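Local coordinates for ubiquinol-cytochrome C chaperone (Brucella abortus NCTC 8038, PDB 6RWT), which probably acts as an assembly factor of respiratory complex III, as a bacterial homolog of Cbp3, the chaperone that engages newly synthesized cytochrome b, at residues A[151-154]-A[155-158]; A[23-26]-A[27-31]. All coordinates share one frame; numbering follows the deposited sequence.

Contact 1 (A[151-154]-A[155-158]); sequences YVLQ and CRDC
A Cys sulfur-aromatic contact one helical turn long joins Tyr151 and Cys155 on helix 145-161. SG of Cys155 lies 3.7 Å from the centroid of the Tyr151 ring and only 20° off its normal, so the sulfur meets a face. It is displaced toward the hydroxyl-bearing rim, where SG of Cys155 comes within 3.5 Å of CZ of Tyr151. With CG of Tyr151 anti to the backbone N (chi1 167°), the ring runs alongside the next turn and offers that face to the thiol. The backbone beneath is regular: the N-H groups of Cys155, Arg156, Asp157 and Cys158 each bond to the carbonyl four residues earlier. Round the helix, Arg156 bends at chi2 and chi3 and grips its neighbour side-on; NE and NH2 of Arg156 both reach OD1 of Asp157 at 2.9 Å, from one face of the carboxylate. CD2 of Leu153 approaches this guanidinium obliquely, 4.0 Å from NH2 of Arg156. Outside the turn, Tyr151 OH is hydrogen-bonded to His53 NE2 and Cys155 packs on Leu56, both of helix 43-61, while Leu127 of helix 124-135 covers Val152 and Leu153.

Contact 2 (A[23-26]-A[27-31]); sequences VIVA and AARQK
Across 23-26 and 27-31 the backbone passes from regular helix into its C-terminal turn, Ala27 N bonding to Val23 O and Ala28 N to Ile24 O in the i to i-4 pattern, whereas Arg29 N divides its N-H between Val25 O, weakly and at an N-H...O angle of 129°, and Ala26 O, whose carbonyl plane it stands above. The main side-chain contact is between Val25 and Arg29, which lie side by side and point the same way. CG1 of Val25 stands over the centre of one guanidinium face, 3.5 Å from CZ of Arg29. This atom is anti to the backbone N (chi1 168°), and the Arg29 chain, extended from CG to NE, brings the guanidinium round with one face against that methyl. CG of Arg29 meanwhile passes 3.4 Å from O of Val25. An acetate ion is bound near this exposed arginine. On the buried side, His53 of helix 43-61 is touched by Ile24, Ala27 and Ala28; Tyr174, in a loop, receives Ile24 and Ala27.

How the contacts relate
Contacts 1 and 2 are both single-turn contacts, on helices 145-161 and 2-28, and their centres lie about 15 Å apart. Helix 43-61 borders both, and His53 is a partner common to Tyr151 and to the alanines of 27-31. The side chains of Tyr151 and Gln30 also meet directly. Both contacts are partly buried, but contact 1 has no exposed residue among those that touch, whereas in contact 2 Ala26 and Arg29 are exposed. Contact 1 lies within a continuing helix and pairs sulfur with a buried ring, with an internal salt bridge on another flank. Contact 2 lies at a C-terminal turn: small buried alanines pack inward, while an aliphatic methyl covers a guanidinium on the exposed side.

Contact 1 (A[151-154]-A[155-158])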
ATOM      1  N   TYR A 151      12.938  -1.597  -5.997  1.00 23.37           N
ATOM      2  CA  TYR A 151      11.844  -0.624  -6.180  1.00 23.58           C
ATOM      3  C   TYR A 151      11.214  -0.210  -4.842  1.00 22.45           C
ATOM      4  O   TYR A 151      11.015   0.979  -4.589  1.00 22.03           O
ATOM      5  CB  TYR A 151      10.784  -1.178  -7.140  1.00 23.87           C
ATOM      6  CG  TYR A 151       9.459  -0.432  -7.176  1.00 22.48           C
ATOM      7  CD1 TYR A 151       9.297   0.728  -7.939  1.00 22.33           C
ATOM      8  CD2 TYR A 151       8.353  -0.910  -6.468  1.00 21.62           C
ATOM      9  CE1 TYR A 151       8.081   1.399  -7.974  1.00 21.73           C
ATOM     10  CE2 TYR A 151       7.136  -0.242  -6.494  1.00 20.91           C
ATOM     11  CZ  TYR A 151       6.997   0.905  -7.259  1.00 20.47           C
ATOM     12  OH  TYR A 151       5.784   1.563  -7.302  1.00 20.16           O
ATOM     13  N   VAL A 152      10.938  -1.182  -3.977  1.00 21.46           N
ATOM     14  CA  VAL A 152      10.309  -0.903  -2.673  1.00 20.70           C
ATOM     15  C   VAL A 152      11.218  -0.033  -1.780  1.00 22.05           C
ATOM     16  O   VAL A 152      10.752   0.930  -1.171  1.00 21.04           O
ATOM     17  CB  VAL A 152       9.863  -2.211  -1.964  1.00 20.22           C
ATOM     18  CG1 VAL A 152       9.376  -1.938  -0.544  1.00 19.90           C
ATOM     19  CG2 VAL A 152       8.751  -2.892  -2.755  1.00 19.68           C
ATOM     20  N   LEU A 153      12.507  -0.360  -1.725  1.00 22.92           N
ATOM     21  CA  LEU A 153      13.494   0.446  -0.983  1.00 24.19           C
ATOM     22  C   LEU A 153      13.555   1.900  -1.488  1.00 23.61           C
ATOM     23  O   LEU A 153      13.545   2.833  -0.683  1.00 23.30           O
ATOM     24  CB  LEU A 153      14.884  -0.206  -1.030  1.00 25.55           C
ATOM     25  CG  LEU A 153      15.057  -1.427  -0.119  1.00 28.26           C
ATOM     26  CD1 LEU A 153      16.136  -2.374  -0.638  1.00 28.72           C
ATOM     27  CD2 LEU A 153      15.357  -0.984   1.308  1.00 30.34           C
ATOM     28  N   GLN A 154      13.589   2.088  -2.808  1.00 23.39           N
ATOM     29  CA  GLN A 154      13.594   3.439  -3.392  1.00 25.33           C
ATOM     30  C   GLN A 154      12.296   4.225  -3.118  1.00 25.11           C
ATOM     31  O   GLN A 154      12.355   5.431  -2.868  1.00 24.15           O
ATOM     32  CB  GLN A 154      13.881   3.390  -4.898  1.00 28.38           C
ATOM     33  CG  GLN A 154      15.289   2.924  -5.242  1.00 31.70           C
ATOM     34  CD  GLN A 154      15.558   2.916  -6.736  1.00 36.08           C
ATOM     35  OE1 GLN A 154      15.140   3.819  -7.458  1.00 41.38           O
ATOM     36  NE2 GLN A 154      16.276   1.901  -7.205  1.00 39.29           N
ATOM     37  N   CYS A 155      11.140   3.551  -3.140  1.00 22.60           N
ATOM     38  CA  CYS A 155       9.872   4.201  -2.759  1.00 22.37           C
ATOM     39  C   CYS A 155       9.898   4.671  -1.287  1.00 22.11           C
ATOM     40  O   CYS A 155       9.428   5.767  -0.969  1.00 21.90           O
ATOM     41  CB  CYS A 155       8.665   3.268  -2.990  1.00 21.57           C
ATOM     42  SG  CYS A 155       8.208   2.954  -4.726  1.00 21.89           S
ATOM     43  N   ARG A 156      10.442   3.839  -0.397  1.00 21.29           N
ATOM     44  CA  ARG A 156      10.566   4.207   1.017  1.00 18.22           C
ATOM     45  C   ARG A 156      11.409   5.480   1.151  1.00 22.74           C
ATOM     46  O   ARG A 156      11.017   6.418   1.873  1.00 22.28           O
ATOM     47  CB  ARG A 156      11.181   3.050   1.828  1.00 22.68           C
ATOM     48  CG  ARG A 156      11.201   3.230   3.350  1.00 23.33           C
ATOM     49  CD  ARG A 156      12.321   4.121   3.889  1.00 26.13           C
ATOM     50  NE  ARG A 156      13.620   3.784   3.308  1.00 28.43           N
ATOM     51  CZ  ARG A 156      14.428   2.812   3.732  1.00 28.80           C
ATOM     52  NH1 ARG A 156      14.115   2.051   4.781  1.00 27.39           N
ATOM     53  NH2 ARG A 156      15.578   2.608   3.095  1.00 31.85           N
ATOM     54  N   ASP A 157      12.545   5.514   0.448  1.00 24.37           N
ATOM     55  CA  ASP A 157      13.442   6.679   0.467  1.00 26.83           C
ATOM     56  C   ASP A 157      12.740   7.942  -0.044  1.00 26.41           C
ATOM     57  O   ASP A 157      12.808   8.984   0.593  1.00 27.41           O
ATOM     58  CB  ASP A 157      14.716   6.404  -0.349  1.00 28.85           C
ATOM     59  CG  ASP A 157      15.651   5.383   0.316  1.00 31.28           C
ATOM     60  OD1 ASP A 157      15.448   5.017   1.495  1.00 31.81           O
ATOM     61  OD2 ASP A 157      16.617   4.948  -0.353  1.00 34.95           O
ATOM     62  N   CYS A 158      12.043   7.834  -1.173  1.00 24.39           N
ATOM     63  CA  CYS A 158      11.308   8.970  -1.744  1.00 27.10           C
ATOM     64  C   CYS A 158      10.221   9.506  -0.813  1.00 26.30           C
ATOM     65  O   CYS A 158      10.144  10.710  -0.557  1.00 25.44           O
ATOM     66  CB  CYS A 158      10.694   8.577  -3.088  1.00 22.29           C
ATOM     67  SG  CYS A 158       9.572   9.809  -3.800  1.00 31.34           S
TER

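Contact 2 (A[23-26]-A[27-31])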
ATOM      1  N   VAL A  23      -3.453   8.024  -6.547  1.00 19.44           N
ATOM      2  CA  VAL A  23      -2.006   7.868  -6.784  1.00 20.29           C
ATOM      3  C   VAL A  23      -1.511   6.475  -6.368  1.00 18.49           C
ATOM      4  O   VAL A  23      -0.732   5.842  -7.102  1.00 18.91           O
ATOM      5  CB  VAL A  23      -1.169   8.973  -6.091  1.00 21.56           C
ATOM      6  CG1 VAL A  23       0.330   8.688  -6.173  1.00 21.52           C
ATOM      7  CG2 VAL A  23      -1.444  10.328  -6.734  1.00 22.85           C
ATOM      8  N   ILE A  24      -1.970   6.003  -5.207  1.00 18.99           N
ATOM      9  CA  ILE A  24      -1.591   4.671  -4.697  1.00 17.77           C
ATOM     10  C   ILE A  24      -2.080   3.571  -5.660  1.00 17.20           C
ATOM     11  O   ILE A  24      -1.308   2.670  -6.027  1.00 17.82           O
ATOM     12  CB  ILE A  24      -2.122   4.445  -3.254  1.00 17.00           C
ATOM     13  CG1 ILE A  24      -1.496   5.460  -2.292  1.00 17.64           C
ATOM     14  CG2 ILE A  24      -1.820   3.027  -2.775  1.00 18.15           C
ATOM     15  CD1 ILE A  24      -2.099   5.492  -0.899  1.00 17.35           C
ATOM     16  N   VAL A  25      -3.345   3.661  -6.084  1.00 17.55           N
ATOM     17  CA  VAL A  25      -3.936   2.678  -7.008  1.00 19.29           C
ATOM     18  C   VAL A  25      -3.185   2.652  -8.356  1.00 18.63           C
ATOM     19  O   VAL A  25      -2.879   1.577  -8.883  1.00 20.34           O
ATOM     20  CB  VAL A  25      -5.452   2.941  -7.210  1.00 20.02           C
ATOM     21  CG1 VAL A  25      -6.029   2.144  -8.378  1.00 21.46           C
ATOM     22  CG2 VAL A  25      -6.217   2.623  -5.928  1.00 20.10           C
ATOM     23  N   ALA A  26      -2.873   3.828  -8.895  1.00 18.88           N
ATOM     24  CA  ALA A  26      -2.116   3.924 -10.152  1.00 19.95           C
ATOM     25  C   ALA A  26      -0.728   3.291 -10.028  1.00 19.21           C
ATOM     26  O   ALA A  26      -0.280   2.569 -10.927  1.00 20.63           O
ATOM     27  CB  ALA A  26      -1.998   5.376 -10.594  1.00 21.68           C
ATOM     28  N   ALA A  27      -0.049   3.553  -8.915  1.00 19.36           N
ATOM     29  CA  ALA A  27       1.273   2.952  -8.677  1.00 18.36           C
ATOM     30  C   ALA A  27       1.222   1.413  -8.655  1.00 18.43           C
ATOM     31  O   ALA A  27       2.086   0.757  -9.225  1.00 19.48           O
ATOM     32  CB  ALA A  27       1.899   3.507  -7.403  1.00 20.47           C
ATOM     33  N   ALA A  28       0.191   0.854  -8.021  1.00 17.91           N
ATOM     34  CA  ALA A  28      -0.001  -0.604  -7.952  1.00 18.33           C
ATOM     35  C   ALA A  28      -0.335  -1.272  -9.299  1.00 19.41           C
ATOM     36  O   ALA A  28      -0.136  -2.484  -9.446  1.00 20.42           O
ATOM     37  CB  ALA A  28      -1.086  -0.933  -6.930  1.00 18.03           C
ATOM     38  N   ARG A  29      -0.844  -0.492 -10.263  1.00 20.08           N
ATOM     39  CA  ARG A  29      -1.215  -0.984 -11.601  1.00 21.54           C
ATOM     40  C   ARG A  29      -0.107  -0.894 -12.667  1.00 22.44           C
ATOM     41  O   ARG A  29      -0.353  -1.252 -13.826  1.00 25.14           O
ATOM     42  CB  ARG A  29      -2.469  -0.243 -12.100  1.00 23.13           C
ATOM     43  CG  ARG A  29      -3.736  -0.616 -11.351  1.00 25.71           C
ATOM     44  CD  ARG A  29      -4.927   0.227 -11.781  1.00 31.51           C
ATOM     45  NE  ARG A  29      -6.170  -0.217 -11.150  1.00 37.50           N
ATOM     46  CZ  ARG A  29      -7.334   0.441 -11.175  1.00 40.08           C
ATOM     47  NH1 ARG A  29      -7.459   1.615 -11.794  1.00 41.54           N
ATOM     48  NH2 ARG A  29      -8.392  -0.082 -10.558  1.00 44.09           N
ATOM     49  N   GLN A  30       1.097  -0.427 -12.304  1.00 21.74           N
ATOM     50  CA  GLN A  30       2.209  -0.294 -13.283  1.00 22.62           C
ATOM     51  C   GLN A  30       2.481  -1.635 -13.985  1.00 23.55           C
ATOM     52  O   GLN A  30       2.586  -2.674 -13.327  1.00 22.26           O
ATOM     53  CB  GLN A  30       3.483   0.249 -12.608  1.00 21.66           C
ATOM     54  CG  GLN A  30       3.368   1.709 -12.158  1.00 19.76           C
ATOM     55  CD  GLN A  30       4.547   2.164 -11.328  1.00 21.27           C
ATOM     56  OE1 GLN A  30       4.586   1.976 -10.103  1.00 24.72           O
ATOM     57  NE2 GLN A  30       5.517   2.772 -11.985  1.00 21.46           N
ATOM     58  N   LYS A  31       2.577  -1.597 -15.317  1.00 24.24           N
ATOM     59  CA  LYS A  31       2.578  -2.818 -16.147  1.00 25.73           C
ATOM     60  C   LYS A  31       3.773  -3.745 -15.919  1.00 24.86           C
ATOM     61  O   LYS A  31       3.624  -4.971 -15.990  1.00 24.95           O
ATOM     62  CB  LYS A  31       2.474  -2.463 -17.641  1.00 30.63           C
ATOM     63  CG  LYS A  31       1.166  -1.795 -18.042  1.00 35.92           C
ATOM     64  CD  LYS A  31      -0.017  -2.750 -18.029  1.00 40.91           C
ATOM     65  CE  LYS A  31      -1.301  -2.055 -18.461  1.00 44.17           C
ATOM     66  NZ  LYS A  31      -1.251  -1.589 -19.877  1.00 48.24           N
TER